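Local coordinates for protein N-Acetyltransferase, PseH (Campylobacter jejuni subsp. jejuni PT14, PDB 4XPL) that is an acetyl-CoA-dependent N-acetyltransferase that probably acetylates the 4-amino group of a UDP-sugar, the third step in making pseudaminic acid for flagellin, at residues 11-14 against 15-18; 39-42 against 43-46; 90-93 against 94-97; 107-110 against 111-115; 131-134 against 135-138. The protein carries 8 engineered substitutions. One frame throughout, in Å; residues are numbered along the deposited sequence.

Interaction 1 of 5, residues 11-14 against 15-18; sequences KNFT and ELNS
An Asx turn and a short 3-10 segment carry the chain from strand 8-12 towards helix 18-25, and Asn-12, Phe-13, Thr-14, Glu-15 and Leu-16 meet there. Asn-12 accepts with both its side-chain and its backbone oxygen. Its OD1 takes Thr-14 N at 3.0 Å, almost straight, and its O takes Glu-15 N at 2.8 Å. Leu-16 N likewise bonds three residues back, to Phe-13 O, at a longer 3.2 Å. Glu-15 bends at chi2 (83°) and folds its carboxylate back over the turn. Thr-14 OG1 donates to Glu-15 OE2 at 2.6 Å, reaching it from above the carboxylate plane. Glu-15 OE1 takes a water that also accepts from Asn-12 N, so the carboxylate is gripped at both oxygens. On the inner side Leu-16 CD1 sits over one face of the Phe-13 ring, 4.0 Å from its centroid, a CH-pi contact. Phe-13 packs on Phe-50 and Leu-54 of helix 41-56. Lys-11 CE passes Glu-15 O, and its NZ makes a salt bridge with Glu-20. Asn-17 OD1 accepts from Glu-20 N. This is a strand-to-helix connection built from an Asx turn, a 3-10 turn and an N-cap.

Interaction 2 of 5, residues 39-42 against 43-46; sequences TKYI and DFEE
Tyr-41 CG stands anti to the backbone N (chi1 172°), which swings the ring along the helix to meet Glu-45. Glu-45 leaves its backbone in the same sense (chi1 -174°), which sets its CG beside the ring, 3.6 Å from Tyr-41 OH. The bend at chi2 then turns the carboxylate and brings Glu-45 OE1 to Ile-42 CD1. Glu-45 CB lies over one face of the Tyr-41 ring, 4.0 Å from the centroid, as a CH-pi contact. The ring and the carboxylate planes are turned 31° apart. Beside them, Tyr-41 CD1 approaches the edge of the Phe-44 ring. Ile-42 reaches along the next part of the surface, where its CG1 meets Glu-46 OE2 at 3.6 Å.

The backbone is the regular first turn of helix 41-56, with Lys-40 in the N-cap position. Phe-44 N bonds to Lys-40 O, Glu-45 N to Tyr-41 O at 2.8 Å, and Glu-46 N to Ile-42 O. A water joins Lys-40 N to Asp-43 OD2, accepting from the first and donating to the second at 2.5 Å. Thr-39 CG2 lies near Phe-44 N and CB, while its OG1 is hydrogen-bonded to Glu-22.

Three acidic side chains, Asp-43, Glu-45 and Glu-46, gather in this first turn, where a helix dipole would probably favour negative charge. Lys-40 NZ stays 5.0 Å from Asp-43 OD2, so any attraction between them acts through space without direct contact. Glu-45 meets the ring by its CB and CG. The carboxylates of Glu-45 and Glu-46 each brush the Ile-42 side chain with one oxygen, a contact without a polar bond.

Interaction 3 of 5, residues 90-93 against 94-97; sequences YAKP and NLKG. With ACO (acetyl coenzyme *a), chain B.
Ala-91 N and Gly-97 N, with Lys-96 NZ, hold acetyl-CoA from either flank of the 92-95 turn. Ala-91 N donates to O9P of the pantetheine arm at 2.8 Å, nearly straight (170°). The arm pairs with the end of strand 84-91 as a neighbouring strand would, as in other GNAT enzymes. Gly-97 N donates to O5A of the pyrophosphate at 2.8 Å and makes a weak bond to O2A. Residues 94-97 thus belong to the pyrophosphate-binding loop of the GNAT family. Lys-96 NZ bonds to O1A at 2.8 Å. Its extended chain, bent only at chi4 (61°), brings the ammonium group there. Tyr-90 CD2 lies 3.5 Å from ACO C6P and borders the arm nearer the thioester.

One shell out, a type I beta turn from Lys-92 to Leu-95 reverses the chain between these sites. Leu-95 N bonds to Lys-92 O. Lys-92 NZ donates to Asn-94 OD1 at 3.0 Å from above the amide plane, clasping the turn from outside. Lys-92 CB rests on Leu-95 CD1.

Further out, Trp-27 touches Tyr-90, Lys-92 and Pro-93. The turn follows strand 84-91, which pairs with strand 70-78 through Tyr-90 and Val-74, and leads into helix 99-114.

Interaction 4 of 5, residues 107-110 against 111-115; sequences IKYA and FESLK. Engineered in segment 111-115: Ser-113 (natural residue Asn).
Tyr-109 O is gripped by two backbone donors, Ser-113 N and Leu-114 N, both at 2.9 Å. Leu-114 N comes in nearly along the C=O axis. Ser-113 N meets the oxygen from above the carbonyl plane. The bond to Leu-114 spans five residues and marks the wider pi-type turn at 111-114. One turn earlier the helix is regular, with Phe-111 N bonded to Ile-107 O and Glu-112 N to Lys-108 O at 2.7 Å.

A chi1 of -168° puts Tyr-109 CG beside the carbonyl carbon and the ring against the last turn. Ser-113 CB sits over one ring face, 3.7 Å from the centroid, as a CH-pi contact. Ser-113 is an engineered residue, Asn in the natural sequence. Leu-114 CG approaches CE2 of the same Tyr-109 ring at 3.7 Å, with the two side chains set at an angle.

This is the C-terminal end of helix 99-114, the helix of a beta-alpha-beta unit between strands 84-91 and 118-124 of the GNAT fold. Lys-115 leaves the helix with positive phi, and Ala-110 makes a backbone hydrogen bond with Val-116 beyond it.

Ile-107 and Phe-111 lie side by side and point the same way. Ile-107 CG2 meets Phe-111 CE2 at 3.7 Å, and both side chains touch Leu-153 of strand 148-154. Tyr-109 instead meets Phe-63 edge-to-face. On the outer surface Lys-108 and Glu-112 cross at a slant: Lys-108 CE lies 3.6 Å from Glu-112 OE1, but Lys-108 NZ remains 4.7 Å from that oxygen.

Interaction 5 of 5, residues 131-134 against 135-138; sequences LKLY and QQNH. With ACO (acetyl coenzyme *a), chain B.
Leu-133, Tyr-134 and Asn-137 make the tight inner side of this helix end, while exposed Gln-135 marks its loose side. Leu-133 O is taken by Asn-137 ND2 at 2.8 Å in a straight bond that lies in the amide plane of Asn-137. Asn-137 N adds a weak bond to the same oxygen. Asn-137 OD1 is bonded to Gln-100, so both ends of the amide are held. Tyr-134 is buried, meets Phe-87 edge-to-face, and brings OH to 3.6 Å from ACO C3P. His-138, with positive phi, closes helix 128-136 in a Schellman motif.

On the loose side Lys-132 NZ makes only a weak bond to Gln-135 OE1. Chi1 (-177°) places Lys-132 CG 3.5 Å from the adenine N3A of acetyl-CoA. The bend at chi2 (53°) then turns the rest of the chain towards Gln-135 and Gln-136.

Gln-136 faces the cofactor. It stays extended beyond CG and sends NE2 to ACO O7A at 2.7 Å, a nearly linear bond (170°). O7A belongs to the 3'-phosphate. A neutral amide N-H therefore donates to this anionic group, and the apolar stem of Lys-132 lines the neighbouring base.

Interactions 3 and 5 both touch acetyl-CoA. The 90-97 turn handles the pantetheine arm and pyrophosphate, largely through backbone N-H groups; the 131-138 helix end uses side chains, mainly on the nucleotide side, with Tyr-134 OH beside the far part of the arm. Interactions 4 and 5 each close a helix, and they touch where Ile-107 CD1 packs on Asn-137 CB at 4.1 Å. Interaction 2 is instead a helix start, acidic and at the surface, while interaction 1 joins a strand to a helix. Those two lie on the same side of the chain's centre. Interaction 5 is partly buried; the other four are surface contacts, although interactions 1, 3 and 4 each include one buried residue.

Interaction 1 of 5, residues 11-14 against 15-18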
# COMPACT_ATOMS: atom_id res chain seq x y z
N LYS A 11 -9.02 7.08 0.33
CA LYS A 11 -8.74 8.43 -0.14
C LYS A 11 -7.43 8.42 -0.92
O LYS A 11 -6.37 8.17 -0.37
CB LYS A 11 -8.69 9.42 1.01
CG LYS A 11 -8.49 10.88 0.60
CD LYS A 11 -8.80 11.83 1.78
CE LYS A 11 -8.69 13.26 1.38
NZ LYS A 11 -9.03 14.14 2.52
N ASN A 12 -7.52 8.73 -2.21
CA ASN A 12 -6.35 8.85 -3.06
C ASN A 12 -5.38 9.93 -2.53
O ASN A 12 -5.79 11.06 -2.20
CB ASN A 12 -6.74 9.16 -4.50
CG ASN A 12 -5.65 8.77 -5.51
OD1 ASN A 12 -4.48 9.13 -5.34
ND2 ASN A 12 -6.05 8.04 -6.57
N PHE A 13 -4.10 9.57 -2.46
CA PHE A 13 -3.05 10.53 -2.14
C PHE A 13 -3.11 11.81 -2.99
O PHE A 13 -2.65 12.84 -2.52
CB PHE A 13 -1.64 9.91 -2.29
CG PHE A 13 -1.13 9.21 -1.04
CD1 PHE A 13 -1.99 8.48 -0.22
CD2 PHE A 13 0.22 9.25 -0.71
CE1 PHE A 13 -1.52 7.80 0.90
CE2 PHE A 13 0.69 8.59 0.42
CZ PHE A 13 -0.19 7.87 1.23
N THR A 14 -3.63 11.75 -4.21
CA THR A 14 -3.77 12.94 -5.06
C THR A 14 -4.75 13.99 -4.47
O THR A 14 -4.70 15.16 -4.84
CB THR A 14 -4.20 12.61 -6.52
OG1 THR A 14 -5.43 11.86 -6.55
CG2 THR A 14 -3.05 11.82 -7.28
N GLU A 15 -5.59 13.55 -3.53
CA GLU A 15 -6.51 14.44 -2.82
C GLU A 15 -6.15 14.74 -1.36
O GLU A 15 -6.96 15.36 -0.66
CB GLU A 15 -7.91 13.84 -2.85
CG GLU A 15 -8.62 14.04 -4.17
CD GLU A 15 -8.23 13.02 -5.19
OE1 GLU A 15 -8.70 11.87 -5.06
OE2 GLU A 15 -7.51 13.38 -6.14
N LEU A 16 -4.97 14.31 -0.88
CA LEU A 16 -4.58 14.60 0.52
C LEU A 16 -4.55 16.08 0.81
O LEU A 16 -4.12 16.88 -0.02
CB LEU A 16 -3.20 14.06 0.88
CG LEU A 16 -2.98 12.56 0.81
CD1 LEU A 16 -1.57 12.21 1.33
CD2 LEU A 16 -4.05 11.77 1.56
N ASN A 17 -4.98 16.43 2.02
CA ASN A 17 -4.81 17.78 2.53
C ASN A 17 -3.52 17.91 3.34
O ASN A 17 -2.82 16.92 3.62
CB ASN A 17 -6.04 18.20 3.34
CG ASN A 17 -6.24 17.36 4.60
OD1 ASN A 17 -5.28 17.01 5.29
ND2 ASN A 17 -7.50 17.09 4.93
N SER A 18 -3.21 19.14 3.75
CA SER A 18 -1.94 19.40 4.42
C SER A 18 -1.85 18.69 5.78
O SER A 18 -0.78 18.25 6.17
CB SER A 18 -1.70 20.91 4.58
OG SER A 18 -2.86 21.53 5.11
O HOH W 1 -9.72 10.31 -3.27

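Interaction 2 of 5, residues 39-42 against 43-46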
# COMPACT_ATOMS: atom_id res chain seq x y z
N THR A 39 7.90 20.13 11.16
CA THR A 39 8.34 19.53 9.91
C THR A 39 9.28 20.51 9.21
O THR A 39 8.98 21.70 9.12
CB THR A 39 7.18 19.21 8.99
OG1 THR A 39 6.37 18.19 9.60
CG2 THR A 39 7.69 18.67 7.64
N LYS A 40 10.42 20.01 8.76
CA LYS A 40 11.40 20.83 8.07
C LYS A 40 10.89 21.09 6.67
O LYS A 40 10.23 20.25 6.08
CB LYS A 40 12.74 20.11 7.97
CG LYS A 40 13.42 19.82 9.30
CD LYS A 40 14.62 18.89 9.10
CE LYS A 40 15.50 18.78 10.34
NZ LYS A 40 15.01 17.76 11.29
N TYR A 41 11.24 22.25 6.12
CA TYR A 41 10.78 22.59 4.79
C TYR A 41 11.23 21.54 3.79
O TYR A 41 10.46 21.13 2.96
CB TYR A 41 11.22 24.00 4.32
CG TYR A 41 10.87 24.23 2.87
CD1 TYR A 41 9.61 24.70 2.50
CD2 TYR A 41 11.79 23.94 1.86
CE1 TYR A 41 9.27 24.89 1.14
CE2 TYR A 41 11.47 24.12 0.50
CZ TYR A 41 10.21 24.58 0.16
OH TYR A 41 9.91 24.76 -1.17
N ILE A 42 12.48 21.07 3.87
CA ILE A 42 12.95 20.13 2.85
C ILE A 42 12.09 18.83 2.85
O ILE A 42 11.75 18.30 1.81
CB ILE A 42 14.46 19.84 2.96
CG1 ILE A 42 14.95 18.94 1.79
CG2 ILE A 42 14.80 19.22 4.31
CD1 ILE A 42 14.53 19.42 0.40
N ASP A 43 11.68 18.36 4.03
CA ASP A 43 10.85 17.13 4.08
C ASP A 43 9.46 17.39 3.46
O ASP A 43 8.99 16.63 2.62
CB ASP A 43 10.73 16.62 5.52
CG ASP A 43 12.05 16.10 6.06
OD1 ASP A 43 12.79 15.42 5.32
OD2 ASP A 43 12.36 16.39 7.22
N PHE A 44 8.83 18.48 3.86
CA PHE A 44 7.57 18.90 3.29
C PHE A 44 7.64 19.03 1.77
O PHE A 44 6.79 18.53 1.05
CB PHE A 44 7.20 20.26 3.87
CG PHE A 44 6.00 20.86 3.25
CD1 PHE A 44 4.74 20.31 3.47
CD2 PHE A 44 6.11 22.00 2.44
CE1 PHE A 44 3.59 20.89 2.91
CE2 PHE A 44 4.96 22.59 1.88
CZ PHE A 44 3.72 22.02 2.11
N GLU A 45 8.68 19.70 1.29
CA GLU A 45 8.87 19.89 -0.12
C GLU A 45 9.09 18.56 -0.86
O GLU A 45 8.58 18.39 -1.97
CB GLU A 45 10.04 20.85 -0.36
CG GLU A 45 10.25 21.24 -1.80
CD GLU A 45 11.14 20.28 -2.57
OE1 GLU A 45 11.77 19.39 -1.95
OE2 GLU A 45 11.21 20.42 -3.81
N GLU A 46 9.82 17.63 -0.24
CA GLU A 46 10.04 16.31 -0.84
C GLU A 46 8.74 15.46 -0.89
O GLU A 46 8.49 14.72 -1.84
CB GLU A 46 11.14 15.53 -0.11
CG GLU A 46 12.58 16.03 -0.39
CD GLU A 46 13.62 15.35 0.53
OE1 GLU A 46 13.21 14.55 1.41
OE2 GLU A 46 14.83 15.63 0.37
O HOH W 2 10.94 17.22 9.13

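Interaction 3 of 5, residues 90-93 against 94-97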
# COMPACT_ATOMS: atom_id res chain seq x y z
N TYR A 90 0.87 -0.27 4.98
CA TYR A 90 1.47 0.26 6.18
C TYR A 90 0.36 0.58 7.17
O TYR A 90 -0.50 1.43 6.89
CB TYR A 90 2.33 1.49 5.82
CG TYR A 90 3.34 1.86 6.86
CD1 TYR A 90 2.97 2.58 7.98
CD2 TYR A 90 4.68 1.49 6.74
CE1 TYR A 90 3.88 2.93 8.95
CE2 TYR A 90 5.61 1.84 7.72
CZ TYR A 90 5.19 2.56 8.83
OH TYR A 90 6.07 2.93 9.82
N ALA A 91 0.35 -0.08 8.33
CA ALA A 91 -0.66 0.23 9.36
C ALA A 91 -0.30 1.54 10.05
O ALA A 91 0.88 1.86 10.23
CB ALA A 91 -0.79 -0.92 10.39
N LYS A 92 -1.30 2.32 10.42
CA LYS A 92 -1.10 3.45 11.30
C LYS A 92 -0.36 2.88 12.51
O LYS A 92 -0.74 1.81 13.01
CB LYS A 92 -2.44 4.11 11.66
CG LYS A 92 -2.36 5.40 12.50
CD LYS A 92 -3.72 6.09 12.57
CE LYS A 92 -3.63 7.49 13.16
NZ LYS A 92 -3.13 7.48 14.56
N PRO A 93 0.74 3.53 12.96
CA PRO A 93 1.61 2.83 13.93
C PRO A 93 1.02 2.57 15.31
O PRO A 93 1.52 1.69 15.97
CB PRO A 93 2.83 3.77 14.08
CG PRO A 93 2.80 4.62 12.83
CD PRO A 93 1.36 4.77 12.46
N ASN A 94 0.01 3.32 15.76
CA ASN A 94 -0.60 3.03 17.07
C ASN A 94 -1.65 1.91 17.05
O ASN A 94 -2.17 1.56 18.09
CB ASN A 94 -1.22 4.29 17.74
CG ASN A 94 -2.38 4.83 16.95
OD1 ASN A 94 -2.31 4.86 15.74
ND2 ASN A 94 -3.47 5.26 17.62
N LEU A 95 -1.96 1.36 15.88
CA LEU A 95 -3.03 0.37 15.72
C LEU A 95 -2.50 -1.03 15.43
O LEU A 95 -1.47 -1.20 14.80
CB LEU A 95 -3.95 0.77 14.58
CG LEU A 95 -4.55 2.17 14.66
CD1 LEU A 95 -5.50 2.38 13.42
CD2 LEU A 95 -5.29 2.45 15.94
N LYS A 96 -3.24 -2.03 15.87
CA LYS A 96 -2.84 -3.42 15.73
C LYS A 96 -4.05 -4.15 15.15
O LYS A 96 -5.19 -3.82 15.48
CB LYS A 96 -2.52 -3.99 17.11
CG LYS A 96 -1.83 -5.34 17.13
CD LYS A 96 -1.32 -5.66 18.51
CE LYS A 96 -1.02 -7.13 18.67
NZ LYS A 96 0.06 -7.58 17.72
N GLY A 97 -3.79 -5.15 14.35
CA GLY A 97 -4.84 -6.01 13.84
C GLY A 97 -5.56 -5.39 12.64
O GLY A 97 -6.68 -5.78 12.34
N1A ACO B . 5.74 -15.17 12.89
C2A ACO B . 4.54 -15.44 12.36
N3A ACO B . 3.47 -14.64 12.54
C4A ACO B . 3.54 -13.49 13.28
C5A ACO B . 4.82 -13.13 13.89
C6A ACO B . 5.96 -14.06 13.65
N6A ACO B . 7.19 -13.83 14.17
N7A ACO B . 4.61 -11.97 14.55
C8A ACO B . 3.30 -11.62 14.39
N9A ACO B . 2.66 -12.53 13.62
C1B ACO B . 1.23 -12.54 13.18
C2B ACO B . 0.25 -12.01 14.21
O2B ACO B . -0.03 -12.99 15.22
C3B ACO B . -0.94 -11.71 13.34
O3B ACO B . -1.68 -12.93 13.16
P3B ACO B . -3.20 -13.00 12.62
O7A ACO B . -3.17 -12.41 11.21
O8A ACO B . -3.47 -14.49 12.61
O9A ACO B . -4.03 -12.22 13.62
C4B ACO B . -0.33 -11.23 12.02
O4B ACO B . 1.01 -11.73 12.00
C5B ACO B . -0.36 -9.70 11.90
O5B ACO B . 0.17 -9.08 13.08
P1A ACO B . -0.44 -7.73 13.75
O1A ACO B . 0.39 -7.33 14.94
O2A ACO B . -1.94 -7.86 13.88
O3A ACO B . -0.02 -6.58 12.71
P2A ACO B . -1.05 -5.82 11.76
O4A ACO B . -1.99 -6.82 11.14
O5A ACO B . -1.64 -4.69 12.57
O6A ACO B . -0.06 -5.12 10.69
CBP ACO B . 1.47 -4.83 8.93
CCP ACO B . 0.76 -5.85 9.78
CDP ACO B . 0.39 -3.99 8.17
CEP ACO B . 2.39 -5.56 7.94
CAP ACO B . 2.29 -3.95 9.88
OAP ACO B . 3.21 -4.75 10.65
C9P ACO B . 3.06 -2.88 9.17
O9P ACO B . 2.51 -1.86 8.75
N8P ACO B . 4.38 -3.09 9.05
C7P ACO B . 5.27 -2.10 8.47
C6P ACO B . 5.03 -1.94 6.96
C5P ACO B . 5.26 -3.25 6.22
O5P ACO B . 6.17 -4.02 6.56
N4P ACO B . 4.49 -3.49 5.16
C3P ACO B . 4.82 -4.60 4.25
C2P ACO B . 5.89 -4.16 3.22
S1P ACO B . 5.13 -2.94 2.17
C ACO B . 5.68 -1.45 2.68
O ACO B . 6.43 -1.37 3.66
CH3 ACO B . 5.19 -0.24 1.93

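Interaction 4 of 5, residues 107-110 against 111-115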
# COMPACT_ATOMS: atom_id res chain seq x y z
N ILE A 107 -6.64 -6.41 -2.23
CA ILE A 107 -7.07 -7.46 -3.15
C ILE A 107 -8.33 -7.06 -3.90
O ILE A 107 -8.40 -7.20 -5.15
CB ILE A 107 -7.22 -8.84 -2.40
CG1 ILE A 107 -5.86 -9.25 -1.81
CG2 ILE A 107 -7.78 -9.88 -3.31
CD1 ILE A 107 -5.90 -10.41 -0.85
N LYS A 108 -9.32 -6.53 -3.18
CA LYS A 108 -10.52 -6.03 -3.81
C LYS A 108 -10.21 -4.98 -4.88
O LYS A 108 -10.66 -5.08 -6.02
CB LYS A 108 -11.50 -5.48 -2.76
CG LYS A 108 -12.83 -5.04 -3.34
CD LYS A 108 -13.83 -4.66 -2.22
CE LYS A 108 -15.18 -4.21 -2.80
NZ LYS A 108 -16.25 -4.09 -1.75
N TYR A 109 -9.43 -3.96 -4.51
CA TYR A 109 -9.12 -2.88 -5.45
C TYR A 109 -8.35 -3.39 -6.65
O TYR A 109 -8.64 -3.05 -7.79
CB TYR A 109 -8.32 -1.75 -4.76
CG TYR A 109 -8.26 -0.53 -5.63
CD1 TYR A 109 -9.26 0.42 -5.58
CD2 TYR A 109 -7.18 -0.29 -6.48
CE1 TYR A 109 -9.23 1.55 -6.39
CE2 TYR A 109 -7.15 0.83 -7.30
CZ TYR A 109 -8.16 1.75 -7.24
OH TYR A 109 -8.13 2.89 -8.03
N ALA A 110 -7.36 -4.22 -6.42
CA ALA A 110 -6.59 -4.79 -7.54
C ALA A 110 -7.45 -5.63 -8.49
O ALA A 110 -7.39 -5.46 -9.72
CB ALA A 110 -5.45 -5.63 -7.01
N PHE A 111 -8.27 -6.51 -7.93
CA PHE A 111 -9.07 -7.41 -8.76
C PHE A 111 -10.29 -6.72 -9.37
O PHE A 111 -10.62 -6.99 -10.51
CB PHE A 111 -9.52 -8.63 -7.96
CG PHE A 111 -8.43 -9.64 -7.67
CD1 PHE A 111 -7.19 -9.57 -8.26
CD2 PHE A 111 -8.69 -10.70 -6.81
CE1 PHE A 111 -6.20 -10.52 -8.00
CE2 PHE A 111 -7.70 -11.66 -6.53
CZ PHE A 111 -6.46 -11.56 -7.12
N GLU A 112 -10.96 -5.84 -8.63
CA GLU A 112 -12.21 -5.25 -9.06
C GLU A 112 -12.07 -3.90 -9.78
O GLU A 112 -12.84 -3.61 -10.71
CB GLU A 112 -13.20 -5.10 -7.90
CG GLU A 112 -13.65 -6.44 -7.31
CD GLU A 112 -14.77 -6.30 -6.28
OE1 GLU A 112 -15.44 -5.23 -6.23
OE2 GLU A 112 -14.99 -7.27 -5.51
N SER A 113 -11.13 -3.07 -9.35
CA SER A 113 -10.95 -1.73 -9.89
C SER A 113 -9.82 -1.67 -10.92
O SER A 113 -10.03 -1.25 -12.04
CB SER A 113 -10.74 -0.74 -8.76
OG SER A 113 -11.94 -0.63 -8.02
N LEU A 114 -8.63 -2.12 -10.57
CA LEU A 114 -7.54 -2.22 -11.60
C LEU A 114 -7.76 -3.39 -12.56
O LEU A 114 -7.27 -3.38 -13.69
CB LEU A 114 -6.16 -2.37 -10.93
CG LEU A 114 -5.70 -1.28 -9.96
CD1 LEU A 114 -4.36 -1.64 -9.26
CD2 LEU A 114 -5.61 0.08 -10.64
N LYS A 115 -8.49 -4.41 -12.11
CA LYS A 115 -8.79 -5.58 -12.93
C LYS A 115 -7.54 -6.34 -13.39
O LYS A 115 -7.51 -6.88 -14.50
CB LYS A 115 -9.71 -5.22 -14.10
CG LYS A 115 -11.08 -4.69 -13.58
CD LYS A 115 -12.03 -4.31 -14.69
CE LYS A 115 -13.28 -3.62 -14.12
NZ LYS A 115 -14.35 -3.57 -15.15

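Interaction 5 of 5, residues 131-134 against 135-138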
# COMPACT_ATOMS: atom_id res chain seq x y z
N LEU A 131 4.85 -11.51 5.97
CA LEU A 131 4.79 -12.83 5.34
C LEU A 131 3.59 -13.65 5.80
O LEU A 131 2.88 -14.20 4.98
CB LEU A 131 6.05 -13.62 5.60
CG LEU A 131 7.22 -13.10 4.79
CD1 LEU A 131 8.57 -13.65 5.40
CD2 LEU A 131 7.02 -13.51 3.33
N LYS A 132 3.38 -13.73 7.10
CA LYS A 132 2.25 -14.46 7.66
C LYS A 132 0.92 -13.93 7.09
O LYS A 132 0.01 -14.68 6.72
CB LYS A 132 2.27 -14.30 9.17
CG LYS A 132 1.17 -15.08 9.94
CD LYS A 132 1.21 -16.54 9.55
CE LYS A 132 0.62 -17.46 10.58
NZ LYS A 132 1.23 -18.82 10.37
N LEU A 133 0.83 -12.61 7.00
CA LEU A 133 -0.39 -11.96 6.52
C LEU A 133 -0.64 -12.33 5.07
O LEU A 133 -1.77 -12.64 4.70
CB LEU A 133 -0.23 -10.45 6.65
CG LEU A 133 -1.48 -9.63 6.59
CD1 LEU A 133 -2.46 -10.10 7.67
CD2 LEU A 133 -1.08 -8.16 6.74
N TYR A 134 0.42 -12.31 4.26
CA TYR A 134 0.32 -12.67 2.84
C TYR A 134 -0.05 -14.15 2.67
O TYR A 134 -0.91 -14.49 1.85
CB TYR A 134 1.65 -12.37 2.12
CG TYR A 134 2.03 -10.89 2.08
CD1 TYR A 134 1.15 -9.90 2.55
CD2 TYR A 134 3.26 -10.48 1.58
CE1 TYR A 134 1.50 -8.57 2.54
CE2 TYR A 134 3.60 -9.09 1.55
CZ TYR A 134 2.72 -8.17 2.02
OH TYR A 134 3.05 -6.82 2.01
N GLN A 135 0.58 -15.01 3.46
CA GLN A 135 0.28 -16.45 3.42
C GLN A 135 -1.17 -16.68 3.81
O GLN A 135 -1.85 -17.53 3.22
CB GLN A 135 1.22 -17.23 4.36
CG GLN A 135 0.83 -18.68 4.59
CD GLN A 135 0.39 -18.96 6.02
OE1 GLN A 135 1.25 -19.17 6.90
NE2 GLN A 135 -0.92 -18.98 6.26
N GLN A 136 -1.64 -15.95 4.81
CA GLN A 136 -3.04 -16.10 5.25
C GLN A 136 -4.03 -15.69 4.17
O GLN A 136 -5.17 -16.12 4.18
CB GLN A 136 -3.30 -15.31 6.53
CG GLN A 136 -2.68 -15.94 7.77
CD GLN A 136 -2.82 -15.11 9.02
OE1 GLN A 136 -2.69 -15.64 10.13
NE2 GLN A 136 -3.06 -13.82 8.87
N ASN A 137 -3.61 -14.83 3.25
CA ASN A 137 -4.47 -14.40 2.14
C ASN A 137 -4.13 -15.13 0.80
O ASN A 137 -4.44 -14.64 -0.30
CB ASN A 137 -4.39 -12.88 1.99
CG ASN A 137 -5.13 -12.16 3.10
OD1 ASN A 137 -6.33 -11.94 2.99
ND2 ASN A 137 -4.43 -11.87 4.21
N HIS A 138 -3.54 -16.31 0.95
CA HIS A 138 -3.27 -17.30 -0.13
C HIS A 138 -2.17 -16.91 -1.10
O HIS A 138 -2.06 -17.50 -2.19
CB HIS A 138 -4.54 -17.73 -0.87
CG HIS A 138 -5.69 -18.01 0.04
ND1 HIS A 138 -5.55 -18.72 1.22
CD2 HIS A 138 -7.00 -17.71 -0.06
CE1 HIS A 138 -6.73 -18.82 1.81
NE2 HIS A 138 -7.63 -18.22 1.05
N1A ACO B . 5.74 -15.17 12.89
C2A ACO B . 4.54 -15.44 12.36
N3A ACO B . 3.47 -14.64 12.54
C4A ACO B . 3.54 -13.49 13.28
C5A ACO B . 4.82 -13.13 13.89
C6A ACO B . 5.96 -14.06 13.65
N6A ACO B . 7.19 -13.83 14.17
N7A ACO B . 4.61 -11.97 14.55
C8A ACO B . 3.30 -11.62 14.39
N9A ACO B . 2.66 -12.53 13.62
C1B ACO B . 1.23 -12.54 13.18
C2B ACO B . 0.25 -12.01 14.21
O2B ACO B . -0.03 -12.99 15.22
C3B ACO B . -0.94 -11.71 13.34
O3B ACO B . -1.68 -12.93 13.16
P3B ACO B . -3.20 -13.00 12.62
O7A ACO B . -3.17 -12.41 11.21
O8A ACO B . -3.47 -14.49 12.61
O9A ACO B . -4.03 -12.22 13.62
C4B ACO B . -0.33 -11.23 12.02
O4B ACO B . 1.01 -11.73 12.00
C5B ACO B . -0.36 -9.70 11.90
O5B ACO B . 0.17 -9.08 13.08
P1A ACO B . -0.44 -7.73 13.75
O1A ACO B . 0.39 -7.33 14.94
O2A ACO B . -1.94 -7.86 13.88
O3A ACO B . -0.02 -6.58 12.71
P2A ACO B . -1.05 -5.82 11.76
O4A ACO B . -1.99 -6.82 11.14
O5A ACO B . -1.64 -4.69 12.57
O6A ACO B . -0.06 -5.12 10.69
CBP ACO B . 1.47 -4.83 8.93
CCP ACO B . 0.76 -5.85 9.78
CDP ACO B . 0.39 -3.99 8.17
CEP ACO B . 2.39 -5.56 7.94
CAP ACO B . 2.29 -3.95 9.88
OAP ACO B . 3.21 -4.75 10.65
C9P ACO B . 3.06 -2.88 9.17
O9P ACO B . 2.51 -1.86 8.75
N8P ACO B . 4.38 -3.09 9.05
C7P ACO B . 5.27 -2.10 8.47
C6P ACO B . 5.03 -1.94 6.96
C5P ACO B . 5.26 -3.25 6.22
O5P ACO B . 6.17 -4.02 6.56
N4P ACO B . 4.49 -3.49 5.16
C3P ACO B . 4.82 -4.60 4.25
C2P ACO B . 5.89 -4.16 3.22
S1P ACO B . 5.13 -2.94 2.17
C ACO B . 5.68 -1.45 2.68
O ACO B . 6.43 -1.37 3.66
CH3 ACO B . 5.19 -0.24 1.93